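Local coordinates for condensin complex subunit 3 (Schizosaccharomyces pombe, PDB 5OQR), which serves as a regulatory subunit of condensin, the complex required to convert interphase chromatin into mitotic-like condensed chromosomes, at residues 15-20 against 58-63; 43-48 against 98-103; 2-7 against 34-39; 178-183 against 210-215. One frame throughout, in Å; residues are numbered along the deposited sequence.

Contact 1 of 4, residues 15-20 against 58-63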
loop_
_atom_site.group_PDB
_atom_site.type_symbol
_atom_site.label_atom_id
_atom_site.label_comp_id
_atom_site.label_asym_id
_atom_site.label_seq_id
_atom_site.Cartn_x
_atom_site.Cartn_y
_atom_site.Cartn_z
ATOM N N ALA A 15 -32.737 -28.840 11.125
ATOM C CA ALA A 15 -33.557 -28.734 12.327
ATOM C C ALA A 15 -33.766 -30.094 12.979
ATOM O O ALA A 15 -33.646 -30.229 14.203
ATOM C CB ALA A 15 -34.901 -28.094 11.982
ATOM N N GLY A 16 -34.078 -31.112 12.185
ATOM C CA GLY A 16 -34.372 -32.425 12.717
ATOM C C GLY A 16 -33.178 -33.236 13.155
ATOM O O GLY A 16 -33.353 -34.370 13.610
ATOM N N HIS A 17 -31.963 -32.694 13.041
ATOM C CA HIS A 17 -30.773 -33.469 13.379
ATOM C C HIS A 17 -30.859 -34.040 14.788
ATOM O O HIS A 17 -30.510 -35.203 15.017
ATOM C CB HIS A 17 -29.523 -32.603 13.224
ATOM C CG HIS A 17 -29.091 -32.421 11.802
ATOM N ND1 HIS A 17 -27.839 -31.958 11.457
ATOM C CD2 HIS A 17 -29.744 -32.645 10.637
ATOM C CE1 HIS A 17 -27.741 -31.901 10.141
ATOM N NE2 HIS A 17 -28.882 -32.313 9.620
ATOM N N ARG A 18 -31.324 -33.239 15.750
ATOM C CA ARG A 18 -31.472 -33.744 17.112
ATOM C C ARG A 18 -32.458 -34.904 17.161
ATOM O O ARG A 18 -32.225 -35.898 17.859
ATOM C CB ARG A 18 -31.923 -32.622 18.047
ATOM C CG ARG A 18 -32.043 -33.052 19.504
ATOM C CD ARG A 18 -32.497 -31.907 20.392
ATOM N NE ARG A 18 -33.836 -31.440 20.043
ATOM C CZ ARG A 18 -34.965 -32.007 20.458
ATOM N NH1 ARG A 18 -36.133 -31.503 20.084
ATOM N NH2 ARG A 18 -34.934 -33.077 21.241
ATOM N N LYS A 19 -33.566 -34.795 16.427
ATOM C CA LYS A 19 -34.546 -35.875 16.394
ATOM C C LYS A 19 -33.927 -37.154 15.848
ATOM O O LYS A 19 -34.050 -38.228 16.449
ATOM C CB LYS A 19 -35.750 -35.461 15.547
ATOM C CG LYS A 19 -36.479 -34.230 16.056
ATOM C CD LYS A 19 -37.577 -33.806 15.095
ATOM C CE LYS A 19 -38.353 -32.613 15.626
ATOM N NZ LYS A 19 -39.424 -32.179 14.687
ATOM N N LEU A 20 -33.249 -37.057 14.702
ATOM C CA LEU A 20 -32.680 -38.243 14.075
ATOM C C LEU A 20 -31.519 -38.803 14.886
ATOM O O LEU A 20 -31.249 -40.008 14.827
ATOM C CB LEU A 20 -32.233 -37.916 12.649
ATOM C CG LEU A 20 -33.342 -37.841 11.591
ATOM C CD1 LEU A 20 -34.457 -36.879 11.983
ATOM C CD2 LEU A 20 -32.758 -37.438 10.249
ATOM N N LEU A 58 -22.865 -34.458 6.513
ATOM C CA LEU A 58 -21.645 -34.463 7.307
ATOM C C LEU A 58 -21.814 -33.658 8.587
ATOM O O LEU A 58 -21.223 -34.003 9.617
ATOM C CB LEU A 58 -20.483 -33.923 6.470
ATOM C CG LEU A 58 -19.062 -34.033 7.031
ATOM C CD1 LEU A 58 -18.849 -35.309 7.837
ATOM C CD2 LEU A 58 -18.061 -33.952 5.888
ATOM N N ARG A 59 -22.614 -32.590 8.549
ATOM C CA ARG A 59 -22.937 -31.870 9.775
ATOM C C ARG A 59 -23.720 -32.753 10.736
ATOM O O ARG A 59 -23.477 -32.736 11.947
ATOM C CB ARG A 59 -23.731 -30.604 9.448
ATOM C CG ARG A 59 -22.902 -29.480 8.851
ATOM C CD ARG A 59 -22.027 -28.811 9.893
ATOM N NE ARG A 59 -21.273 -27.697 9.325
ATOM C CZ ARG A 59 -21.792 -26.507 9.045
ATOM N NH1 ARG A 59 -23.077 -26.265 9.273
ATOM N NH2 ARG A 59 -21.027 -25.555 8.528
ATOM N N PHE A 60 -24.666 -33.536 10.214
ATOM C CA PHE A 60 -25.446 -34.424 11.071
ATOM C C PHE A 60 -24.554 -35.436 11.774
ATOM O O PHE A 60 -24.770 -35.756 12.949
ATOM C CB PHE A 60 -26.515 -35.145 10.250
ATOM C CG PHE A 60 -27.135 -36.313 10.962
ATOM C CD1 PHE A 60 -27.079 -37.584 10.415
ATOM C CD2 PHE A 60 -27.758 -36.144 12.185
ATOM C CE1 PHE A 60 -27.643 -38.659 11.070
ATOM C CE2 PHE A 60 -28.324 -37.216 12.845
ATOM C CZ PHE A 60 -28.266 -38.474 12.287
ATOM N N LEU A 61 -23.547 -35.956 11.072
ATOM C CA LEU A 61 -22.722 -37.014 11.641
ATOM C C LEU A 61 -21.848 -36.482 12.770
ATOM O O LEU A 61 -21.848 -37.032 13.877
ATOM C CB LEU A 61 -21.880 -37.660 10.540
ATOM C CG LEU A 61 -22.715 -38.333 9.443
ATOM C CD1 LEU A 61 -21.840 -38.802 8.294
ATOM C CD2 LEU A 61 -23.521 -39.500 10.002
ATOM N N VAL A 62 -21.103 -35.402 12.518
ATOM C CA VAL A 62 -20.316 -34.790 13.586
ATOM C C VAL A 62 -21.214 -34.463 14.770
ATOM O O VAL A 62 -20.805 -34.570 15.933
ATOM C CB VAL A 62 -19.580 -33.537 13.071
ATOM C CG1 VAL A 62 -18.640 -33.897 11.934
ATOM C CG2 VAL A 62 -20.570 -32.465 12.629
ATOM N N THR A 63 -22.458 -34.068 14.492
ATOM C CA THR A 63 -23.396 -33.759 15.564
ATOM C C THR A 63 -23.740 -35.007 16.365
ATOM O O THR A 63 -23.806 -34.962 17.599
ATOM C CB THR A 63 -24.664 -33.130 14.988
ATOM O OG1 THR A 63 -24.314 -32.077 14.083
ATOM C CG2 THR A 63 -25.531 -32.557 16.097
#

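Contact 2 of 4, residues 43-48 against 98-103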
loop_
_atom_site.group_PDB
_atom_site.type_symbol
_atom_site.label_atom_id
_atom_site.label_comp_id
_atom_site.label_asym_id
_atom_site.label_seq_id
_atom_site.Cartn_x
_atom_site.Cartn_y
_atom_site.Cartn_z
ATOM N N ILE A 43 -20.702 -42.867 0.035
ATOM C CA ILE A 43 -21.559 -42.113 -0.875
ATOM C C ILE A 43 -21.358 -40.610 -0.733
ATOM O O ILE A 43 -21.856 -39.844 -1.573
ATOM C CB ILE A 43 -23.027 -42.535 -0.649
ATOM C CG1 ILE A 43 -23.262 -43.891 -1.330
ATOM C CG2 ILE A 43 -24.014 -41.467 -1.147
ATOM C CD1 ILE A 43 -24.684 -44.384 -1.311
ATOM N N ILE A 44 -20.634 -40.161 0.293
ATOM C CA ILE A 44 -20.244 -38.758 0.366
ATOM C C ILE A 44 -18.984 -38.490 -0.445
ATOM O O ILE A 44 -18.741 -37.342 -0.838
ATOM C CB ILE A 44 -20.077 -38.342 1.837
ATOM C CG1 ILE A 44 -21.445 -37.985 2.422
ATOM C CG2 ILE A 44 -19.118 -37.157 1.987
ATOM C CD1 ILE A 44 -21.481 -37.926 3.925
ATOM N N LEU A 45 -18.177 -39.518 -0.718
ATOM C CA LEU A 45 -16.993 -39.336 -1.546
ATOM C C LEU A 45 -17.338 -39.184 -3.021
ATOM O O LEU A 45 -16.526 -38.645 -3.781
ATOM C CB LEU A 45 -16.037 -40.516 -1.365
ATOM C CG LEU A 45 -15.690 -40.916 0.071
ATOM C CD1 LEU A 45 -14.527 -41.897 0.070
ATOM C CD2 LEU A 45 -15.365 -39.706 0.932
ATOM N N THR A 46 -18.516 -39.645 -3.444
ATOM C CA THR A 46 -18.890 -39.565 -4.853
ATOM C C THR A 46 -19.453 -38.199 -5.220
ATOM O O THR A 46 -19.272 -37.747 -6.356
ATOM C CB THR A 46 -19.908 -40.654 -5.204
ATOM O OG1 THR A 46 -20.336 -40.497 -6.563
ATOM C CG2 THR A 46 -21.122 -40.601 -4.287
ATOM N N VAL A 47 -20.133 -37.532 -4.288
ATOM C CA VAL A 47 -20.710 -36.224 -4.572
ATOM C C VAL A 47 -19.598 -35.202 -4.756
ATOM O O VAL A 47 -18.671 -35.111 -3.941
ATOM C CB VAL A 47 -21.675 -35.798 -3.453
ATOM C CG1 VAL A 47 -22.954 -36.610 -3.521
ATOM C CG2 VAL A 47 -21.023 -35.930 -2.079
ATOM N N LYS A 48 -19.688 -34.424 -5.832
ATOM C CA LYS A 48 -18.723 -33.369 -6.092
ATOM C C LYS A 48 -18.991 -32.168 -5.187
ATOM O O LYS A 48 -20.089 -31.992 -4.649
ATOM C CB LYS A 48 -18.778 -32.943 -7.563
ATOM C CG LYS A 48 -18.451 -34.050 -8.561
ATOM C CD LYS A 48 -16.989 -34.449 -8.489
ATOM C CE LYS A 48 -16.664 -35.644 -9.371
ATOM N NZ LYS A 48 -17.147 -36.921 -8.769
ATOM N N TYR A 98 -10.788 -34.589 -1.605
ATOM C CA TYR A 98 -11.317 -33.422 -0.908
ATOM C C TYR A 98 -12.322 -33.827 0.162
ATOM O O TYR A 98 -12.311 -33.279 1.269
ATOM C CB TYR A 98 -11.947 -32.461 -1.917
ATOM C CG TYR A 98 -13.052 -31.595 -1.361
ATOM C CD1 TYR A 98 -12.764 -30.485 -0.581
ATOM C CD2 TYR A 98 -14.382 -31.877 -1.631
ATOM C CE1 TYR A 98 -13.771 -29.687 -0.076
ATOM C CE2 TYR A 98 -15.397 -31.086 -1.132
ATOM C CZ TYR A 98 -15.085 -29.991 -0.354
ATOM O OH TYR A 98 -16.092 -29.199 0.145
ATOM N N ARG A 99 -13.196 -34.789 -0.145
ATOM C CA ARG A 99 -14.136 -35.269 0.863
ATOM C C ARG A 99 -13.407 -35.970 2.001
ATOM O O ARG A 99 -13.721 -35.747 3.176
ATOM C CB ARG A 99 -15.161 -36.208 0.224
ATOM C CG ARG A 99 -16.072 -35.544 -0.803
ATOM C CD ARG A 99 -16.970 -34.492 -0.172
ATOM N NE ARG A 99 -17.883 -33.899 -1.145
ATOM C CZ ARG A 99 -18.633 -32.826 -0.913
ATOM N NH1 ARG A 99 -18.584 -32.214 0.264
ATOM N NH2 ARG A 99 -19.433 -32.361 -1.861
ATOM N N CYS A 100 -12.429 -36.817 1.678
ATOM C CA CYS A 100 -11.662 -37.492 2.720
ATOM C C CYS A 100 -11.044 -36.482 3.679
ATOM O O CYS A 100 -11.194 -36.596 4.901
ATOM C CB CYS A 100 -10.580 -38.370 2.091
ATOM S SG CYS A 100 -11.169 -39.974 1.503
ATOM N N CYS A 101 -10.343 -35.482 3.142
ATOM C CA CYS A 101 -9.789 -34.435 3.992
ATOM C C CYS A 101 -10.894 -33.671 4.706
ATOM O O CYS A 101 -10.761 -33.326 5.886
ATOM C CB CYS A 101 -8.931 -33.483 3.159
ATOM S SG CYS A 101 -7.421 -34.227 2.510
ATOM N N GLN A 102 -11.994 -33.394 4.004
ATOM C CA GLN A 102 -13.122 -32.708 4.625
ATOM C C GLN A 102 -13.642 -33.490 5.823
ATOM O O GLN A 102 -13.838 -32.933 6.909
ATOM C CB GLN A 102 -14.232 -32.500 3.595
ATOM C CG GLN A 102 -15.440 -31.738 4.115
ATOM C CD GLN A 102 -16.559 -31.665 3.098
ATOM O OE1 GLN A 102 -16.753 -32.586 2.307
ATOM N NE2 GLN A 102 -17.301 -30.565 3.110
ATOM N N ILE A 103 -13.867 -34.792 5.644
ATOM C CA ILE A 103 -14.413 -35.609 6.723
ATOM C C ILE A 103 -13.414 -35.712 7.868
ATOM O O ILE A 103 -13.749 -35.458 9.030
ATOM C CB ILE A 103 -14.810 -37.000 6.195
ATOM C CG1 ILE A 103 -15.874 -36.871 5.102
ATOM C CG2 ILE A 103 -15.345 -37.867 7.330
ATOM C CD1 ILE A 103 -16.088 -38.137 4.303
#

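Contact 3 of 4, residues 2-7 against 34-39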
loop_
_atom_site.group_PDB
_atom_site.type_symbol
_atom_site.label_atom_id
_atom_site.label_comp_id
_atom_site.label_asym_id
_atom_site.label_seq_id
_atom_site.Cartn_x
_atom_site.Cartn_y
_atom_site.Cartn_z
ATOM N N SER A 2 -33.095 -47.671 6.497
ATOM C CA SER A 2 -33.024 -47.806 7.945
ATOM C C SER A 2 -31.966 -46.866 8.518
ATOM O O SER A 2 -32.049 -45.652 8.331
ATOM C CB SER A 2 -32.718 -49.252 8.318
ATOM O OG SER A 2 -31.388 -49.597 7.969
ATOM N N CYS A 3 -30.977 -47.429 9.218
ATOM C CA CYS A 3 -29.876 -46.618 9.727
ATOM C C CYS A 3 -29.289 -45.738 8.630
ATOM O O CYS A 3 -28.890 -44.596 8.884
ATOM C CB CYS A 3 -28.799 -47.524 10.320
ATOM S SG CYS A 3 -27.231 -46.692 10.650
ATOM N N ILE A 4 -29.233 -46.250 7.401
ATOM C CA ILE A 4 -28.746 -45.440 6.293
ATOM C C ILE A 4 -29.801 -44.433 5.855
ATOM O O ILE A 4 -29.461 -43.331 5.409
ATOM C CB ILE A 4 -28.306 -46.332 5.119
ATOM C CG1 ILE A 4 -27.465 -45.515 4.133
ATOM C CG2 ILE A 4 -29.519 -46.961 4.428
ATOM C CD1 ILE A 4 -26.951 -46.298 2.943
ATOM N N GLN A 5 -31.085 -44.782 5.963
ATOM C CA GLN A 5 -32.135 -43.863 5.537
ATOM C C GLN A 5 -32.337 -42.729 6.532
ATOM O O GLN A 5 -32.756 -41.636 6.136
ATOM C CB GLN A 5 -33.450 -44.613 5.326
ATOM C CG GLN A 5 -33.515 -45.375 4.009
ATOM C CD GLN A 5 -34.937 -45.606 3.536
ATOM O OE1 GLN A 5 -35.897 -45.202 4.191
ATOM N NE2 GLN A 5 -35.079 -46.255 2.386
ATOM N N ILE A 6 -32.063 -42.964 7.817
ATOM C CA ILE A 6 -32.022 -41.859 8.773
ATOM C C ILE A 6 -31.053 -40.797 8.274
ATOM O O ILE A 6 -31.359 -39.600 8.260
ATOM C CB ILE A 6 -31.622 -42.360 10.173
ATOM C CG1 ILE A 6 -32.607 -43.419 10.677
ATOM C CG2 ILE A 6 -31.563 -41.190 11.156
ATOM C CD1 ILE A 6 -32.140 -44.130 11.931
ATOM N N ILE A 7 -29.868 -41.233 7.845
ATOM C CA ILE A 7 -28.866 -40.308 7.325
ATOM C C ILE A 7 -29.382 -39.627 6.064
ATOM O O ILE A 7 -29.310 -38.401 5.923
ATOM C CB ILE A 7 -27.542 -41.052 7.072
ATOM C CG1 ILE A 7 -27.004 -41.610 8.394
ATOM C CG2 ILE A 7 -26.524 -40.127 6.416
ATOM C CD1 ILE A 7 -25.727 -42.412 8.270
ATOM N N GLU A 34 -21.811 -49.473 12.635
ATOM C CA GLU A 34 -20.559 -48.968 12.079
ATOM C C GLU A 34 -20.519 -49.083 10.562
ATOM O O GLU A 34 -20.143 -48.138 9.858
ATOM C CB GLU A 34 -19.399 -49.750 12.698
ATOM C CG GLU A 34 -18.120 -48.963 12.877
ATOM C CD GLU A 34 -16.952 -49.857 13.217
ATOM O OE1 GLU A 34 -16.523 -50.636 12.340
ATOM O OE2 GLU A 34 -16.470 -49.790 14.364
ATOM N N THR A 35 -20.909 -50.248 10.040
ATOM C CA THR A 35 -20.809 -50.497 8.606
ATOM C C THR A 35 -21.713 -49.561 7.813
ATOM O O THR A 35 -21.303 -49.023 6.778
ATOM C CB THR A 35 -21.158 -51.955 8.309
ATOM O OG1 THR A 35 -22.421 -52.278 8.903
ATOM C CG2 THR A 35 -20.090 -52.883 8.867
ATOM N N ASP A 36 -22.946 -49.352 8.280
ATOM C CA ASP A 36 -23.885 -48.523 7.530
ATOM C C ASP A 36 -23.424 -47.074 7.448
ATOM O O ASP A 36 -23.718 -46.388 6.463
ATOM C CB ASP A 36 -25.275 -48.594 8.164
ATOM C CG ASP A 36 -26.199 -49.558 7.440
ATOM O OD1 ASP A 36 -25.694 -50.472 6.754
ATOM O OD2 ASP A 36 -27.433 -49.401 7.558
ATOM N N ILE A 37 -22.709 -46.590 8.463
ATOM C CA ILE A 37 -22.223 -45.214 8.434
ATOM C C ILE A 37 -21.143 -45.061 7.372
ATOM O O ILE A 37 -21.208 -44.167 6.521
ATOM C CB ILE A 37 -21.706 -44.799 9.822
ATOM C CG1 ILE A 37 -22.796 -44.998 10.878
ATOM C CG2 ILE A 37 -21.258 -43.341 9.804
ATOM C CD1 ILE A 37 -22.292 -44.913 12.295
ATOM N N LEU A 38 -20.128 -45.925 7.412
ATOM C CA LEU A 38 -19.107 -45.908 6.371
ATOM C C LEU A 38 -19.731 -46.035 4.989
ATOM O O LEU A 38 -19.237 -45.436 4.026
ATOM C CB LEU A 38 -18.101 -47.031 6.605
ATOM C CG LEU A 38 -17.491 -47.098 8.008
ATOM C CD1 LEU A 38 -16.543 -48.280 8.127
ATOM C CD2 LEU A 38 -16.773 -45.802 8.357
ATOM N N ARG A 39 -20.812 -46.808 4.871
ATOM C CA ARG A 39 -21.541 -46.881 3.611
ATOM C C ARG A 39 -22.130 -45.525 3.246
ATOM O O ARG A 39 -22.161 -45.147 2.069
ATOM C CB ARG A 39 -22.638 -47.940 3.712
ATOM C CG ARG A 39 -23.374 -48.212 2.419
ATOM C CD ARG A 39 -24.499 -49.212 2.641
ATOM N NE ARG A 39 -25.532 -49.118 1.614
ATOM C CZ ARG A 39 -26.689 -49.770 1.654
ATOM N NH1 ARG A 39 -26.972 -50.571 2.674
ATOM N NH2 ARG A 39 -27.570 -49.622 0.673
#

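Contact 4 of 4, residues 178-183 against 210-215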
loop_
_atom_site.group_PDB
_atom_site.type_symbol
_atom_site.label_atom_id
_atom_site.label_comp_id
_atom_site.label_asym_id
_atom_site.label_seq_id
_atom_site.Cartn_x
_atom_site.Cartn_y
_atom_site.Cartn_z
ATOM N N SER A 178 -7.349 -20.307 5.330
ATOM C CA SER A 178 -7.539 -21.477 6.181
ATOM C C SER A 178 -6.325 -21.703 7.071
ATOM O O SER A 178 -6.465 -21.986 8.266
ATOM C CB SER A 178 -7.814 -22.710 5.323
ATOM O OG SER A 178 -8.147 -23.825 6.129
ATOM N N VAL A 179 -5.122 -21.585 6.504
ATOM C CA VAL A 179 -3.911 -21.683 7.313
ATOM C C VAL A 179 -3.867 -20.540 8.315
ATOM O O VAL A 179 -3.482 -20.718 9.478
ATOM C CB VAL A 179 -2.657 -21.684 6.416
ATOM C CG1 VAL A 179 -1.433 -22.042 7.231
ATOM C CG2 VAL A 179 -2.807 -22.649 5.245
ATOM N N LEU A 180 -4.267 -19.347 7.876
ATOM C CA LEU A 180 -4.238 -18.173 8.737
ATOM C C LEU A 180 -5.180 -18.320 9.923
ATOM O O LEU A 180 -4.947 -17.717 10.978
ATOM C CB LEU A 180 -4.600 -16.938 7.911
ATOM C CG LEU A 180 -4.683 -15.576 8.599
ATOM C CD1 LEU A 180 -3.459 -15.304 9.457
ATOM C CD2 LEU A 180 -4.851 -14.500 7.539
ATOM N N LEU A 181 -6.234 -19.120 9.780
ATOM C CA LEU A 181 -7.268 -19.223 10.801
ATOM C C LEU A 181 -7.054 -20.372 11.778
ATOM O O LEU A 181 -7.760 -20.436 12.790
ATOM C CB LEU A 181 -8.640 -19.382 10.139
ATOM C CG LEU A 181 -9.405 -18.089 9.860
ATOM C CD1 LEU A 181 -10.573 -18.356 8.929
ATOM C CD2 LEU A 181 -9.895 -17.472 11.160
ATOM N N ASN A 182 -6.110 -21.276 11.512
ATOM C CA ASN A 182 -5.913 -22.444 12.359
ATOM C C ASN A 182 -4.481 -22.638 12.829
ATOM O O ASN A 182 -4.239 -23.540 13.636
ATOM C CB ASN A 182 -6.364 -23.715 11.623
ATOM C CG ASN A 182 -7.789 -23.620 11.118
ATOM O OD1 ASN A 182 -8.729 -24.038 11.793
ATOM N ND2 ASN A 182 -7.956 -23.061 9.926
ATOM N N ILE A 183 -3.530 -21.826 12.365
ATOM C CA ILE A 183 -2.149 -21.985 12.804
ATOM C C ILE A 183 -1.992 -21.471 14.232
ATOM O O ILE A 183 -2.755 -20.626 14.713
ATOM C CB ILE A 183 -1.191 -21.267 11.840
ATOM C CG1 ILE A 183 0.261 -21.508 12.252
ATOM C CG2 ILE A 183 -1.489 -19.771 11.800
ATOM C CD1 ILE A 183 1.252 -21.286 11.136
ATOM N N ALA A 210 -9.658 -9.265 12.516
ATOM C CA ALA A 210 -10.969 -9.663 13.016
ATOM C C ALA A 210 -10.903 -10.918 13.877
ATOM O O ALA A 210 -11.643 -11.033 14.860
ATOM C CB ALA A 210 -11.925 -9.881 11.844
ATOM N N ARG A 211 -10.038 -11.867 13.532
ATOM C CA ARG A 211 -10.028 -13.165 14.198
ATOM C C ARG A 211 -8.682 -13.536 14.795
ATOM O O ARG A 211 -8.633 -14.042 15.918
ATOM C CB ARG A 211 -10.450 -14.266 13.212
ATOM C CG ARG A 211 -11.697 -13.946 12.395
ATOM C CD ARG A 211 -12.758 -15.021 12.542
ATOM N NE ARG A 211 -13.429 -14.954 13.837
ATOM C CZ ARG A 211 -14.455 -15.722 14.192
ATOM N NH1 ARG A 211 -15.000 -15.584 15.393
ATOM N NH2 ARG A 211 -14.938 -16.626 13.350
ATOM N N VAL A 212 -7.585 -13.291 14.082
ATOM C CA VAL A 212 -6.303 -13.864 14.479
ATOM C C VAL A 212 -5.680 -13.079 15.626
ATOM O O VAL A 212 -5.127 -13.665 16.562
ATOM C CB VAL A 212 -5.357 -13.935 13.266
ATOM C CG1 VAL A 212 -4.122 -14.750 13.614
ATOM C CG2 VAL A 212 -6.068 -14.534 12.061
ATOM N N LEU A 213 -5.736 -11.754 15.572
ATOM C CA LEU A 213 -5.097 -10.935 16.592
ATOM C C LEU A 213 -5.861 -11.015 17.908
ATOM O O LEU A 213 -5.240 -11.153 18.969
ATOM C CB LEU A 213 -4.976 -9.487 16.117
ATOM C CG LEU A 213 -3.764 -9.234 15.215
ATOM C CD1 LEU A 213 -3.914 -7.939 14.444
ATOM C CD2 LEU A 213 -2.487 -9.209 16.033
ATOM N N PRO A 214 -7.192 -10.916 17.897
ATOM C CA PRO A 214 -7.943 -11.139 19.142
ATOM C C PRO A 214 -7.508 -12.378 19.906
ATOM O O PRO A 214 -7.563 -12.383 21.142
ATOM C CB PRO A 214 -9.391 -11.263 18.655
ATOM C CG PRO A 214 -9.432 -10.572 17.322
ATOM C CD PRO A 214 -8.032 -10.286 16.865
ATOM N N LYS A 215 -7.082 -13.435 19.209
ATOM C CA LYS A 215 -6.602 -14.628 19.898
ATOM C C LYS A 215 -5.454 -14.298 20.841
ATOM O O LYS A 215 -5.304 -14.941 21.885
ATOM C CB LYS A 215 -6.180 -15.689 18.881
ATOM C CG LYS A 215 -7.314 -16.616 18.465
ATOM C CD LYS A 215 -7.273 -16.959 16.984
ATOM C CE LYS A 215 -6.016 -17.725 16.609
ATOM N NZ LYS A 215 -6.082 -18.246 15.214
#

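Contact 1 of 4, residues 15-20 against 58-63
Arg-59 opens the approach of helix 52-69 to His-17: its carbonyl carbon and CB lie near CE1 of the imidazole, while the guanidinium leads off in another direction. One residue on, Phe-60 carries most of the contact. Its CB sits over one face of the imidazole, 3.6 Å from the centroid of the His-17 ring and 18° off the ring normal, a CH-pi contact. The His-17 ND1 also comes within 3.5 Å of Phe-60 CA, which brings the heterocycle down onto the helix backbone. With CG anti to the backbone N (chi1 166°), the phenyl ring swings beside its own carbonyl carbon and presents an edge to the imidazole face. The result is a T-shaped pair with centroids of His-17 and Phe-60 5.3 Å apart and planes at 63°. Farther out on the same phenyl, Phe-60 CE2 reaches Leu-20 CB at 4.0 Å, one helical turn on from the histidine, and the carbonyl oxygen of His-17 lies near the ring's edge. Thr-63 closes the series, its OG1 4.4 Å from His-17 ND1 near the imidazole plane, too far for a hydrogen bond. An alanine in place of His-17 would remove the face under Phe-60 CB and is likely to open a gap beside helix 52-69, with the phenyl ring freer to turn. The contact thus joins the start of helix 17-24 to helix 52-69, whose residues 58-63 fall within HEAT repeat 1. Helix 3-9 adds to the packing, with Ile-7 against Phe-60 and Ile-6 against Leu-20, while helix 94-108 receives Leu-58 and Val-62.

Contact 2 of 4, residues 43-48 against 98-103
Ile-44 and Leu-45, in the loop after helix 33-42, lie against Arg-99 and Ile-103 of helix 94-108, part of HEAT repeat 2 in this alpha-helical solenoid. The Ile-44 side chain crosses that of Arg-99 at about a right angle, and its CG2 meets Ile-103 CD1 at 3.9 Å. Leu-45 splits its branches: CD2 touches both Arg-99 CB, at 3.6 Å, and Ile-103 CD1, whereas CD1 faces Cys-100 SG at 4.1 Å. From here the chemistry turns polar. Val-47 offers its carbonyl oxygen to Arg-99 NE at 3.1 Å, nearly straight at the hydrogen (164°), although the donor stands above the carbonyl plane. Lys-48 O takes a weak, bent bond from Arg-99 NH2. The arginine reaches these two carbonyls because its chain bends at chi2 (-65°), and both acceptors lie in the guanidinium plane, so loop and helix are joined through one flat group. Without the guanidinium, as with an alanine here, the carbonyls of Val-47 and Lys-48 are likely to lose these donors and the loop its polar tie to the helix. The other protein chain of the assembly packs an aromatic side chain on Leu-45. Tyr-98 CE2 lies over one face of the guanidinium, offset toward its rim, and Arg-99 NH1 makes a bond of 2.8 Å to Gln-102 OE1, on a lone pair in the amide's carbonyl plane.

Contact 3 of 4, residues 2-7 against 34-39
Ile-4 and Arg-39 cross at about a right angle, the methyl end of the isoleucine laid over the flat end of the arginine. CD1 of Ile-4 stands 3.4 Å from Arg-39 NE, over one guanidinium face but offset toward its rim, and the same methyl also brushes the arginine's CD. The isoleucine gets there by holding CG1 anti to its backbone N (chi1 -165°) and continuing extended to CD1, while the arginine runs straight from CG to NE. These are helices 3-9 and 33-42 at the N-terminal end of the alpha-solenoid; the axes of the short segments 3-7 and 34-39 come within 9.4 Å, their directions 39° apart. Asp-36 takes the neighbouring position, its carboxylate aimed at the first turn of helix 3-9. There Asp-36 OD2 lies 3.6 Å from Ile-4 N, with no hydrogen bond formed, though the amide end of a helix would probably favour its negative charge. The same oxygen rests near Cys-3 CB, and Cys-3 SG lies alongside Asp-36 CB at 3.7 Å. Toward the interior Ile-7 CD1 approaches Ile-37 CA at 4.5 Å, while Ile-7 also packs on Val-57 and Leu-61 of helix 52-69. Apolar side chains of the other protein chain pack on Ile-4 and on Arg-39.

Contact 4 of 4, residues 178-183 against 210-215
Arg-211 and Leu-181 touch at the more exposed side of a helix-to-helix contact in the alpha-solenoid, where helix 173-182, within HEAT repeat 4, faces the end of helix 202-212. Arg-211 CB lies 3.8 Å from Leu-181 CD2. The next carbon, Arg-211 CG, stays 4.1 Å from Leu-181 CD2. A bend at chi2 (-125°) keeps Arg-211 CD 4.0 Å from Leu-181 CD2, so three successive methylenes curl round one methyl group, and a second bend at chi3 then turns NE off. From NE outward the chain leaves this leucine, and the guanidinium makes no contact with residues 178-183. The aliphatic part of a charged residue thus does the packing, and the two side chains cross at a slant.

More deeply placed, Val-212 points CG2 at Leu-180, with CD1 of that leucine at 3.8 Å. The pair meet at about a right angle, and the leucine's torsion (chi1 178°) carries CG away from its backbone N toward the valine. The Leu-180 carbonyl oxygen also rests near Val-212 CG2, at 3.5 Å. Ile-193 of helix 190-195 packs against both residues, while Leu-167 of helix 158-169 reaches Leu-180. A wider pi-type turn at residues 210-212 marks the arginine's helix here.

Beyond this apolar pair Lys-215 folds back through bends at chi2 and chi3 toward the carbonyls of Leu-181 and Ile-183. The ammonium would probably be drawn by their partial negative charge, but Lys-215 NZ stops 3.7 Å from Leu-181 O and 4.1 Å from Ile-183 O.

Contacts 1, 2 and 3 form a connected group at the N-terminal end of the solenoid, while contact 4 stands apart, about 10 Å from contact 2 at the nearest atoms. Helix 52-69 joins contacts 1 and 2, with Leu-58 packing on Ile-103 and Gln-102. Contacts 1 and 3 meet where Leu-61 packs on Ile-7; contacts 2 and 3 merely adjoin in the sequence. Of the four, contact 2 is the most buried, and the only one with hydrogen bonds between its segments. The others are partly buried: contacts 1 and 4 rely on aromatic or apolar packing with charged side chains at their margins, whereas contact 3 lays charged groups against apolar ones in its middle. Another protein chain touches contacts 2 and 3 alone.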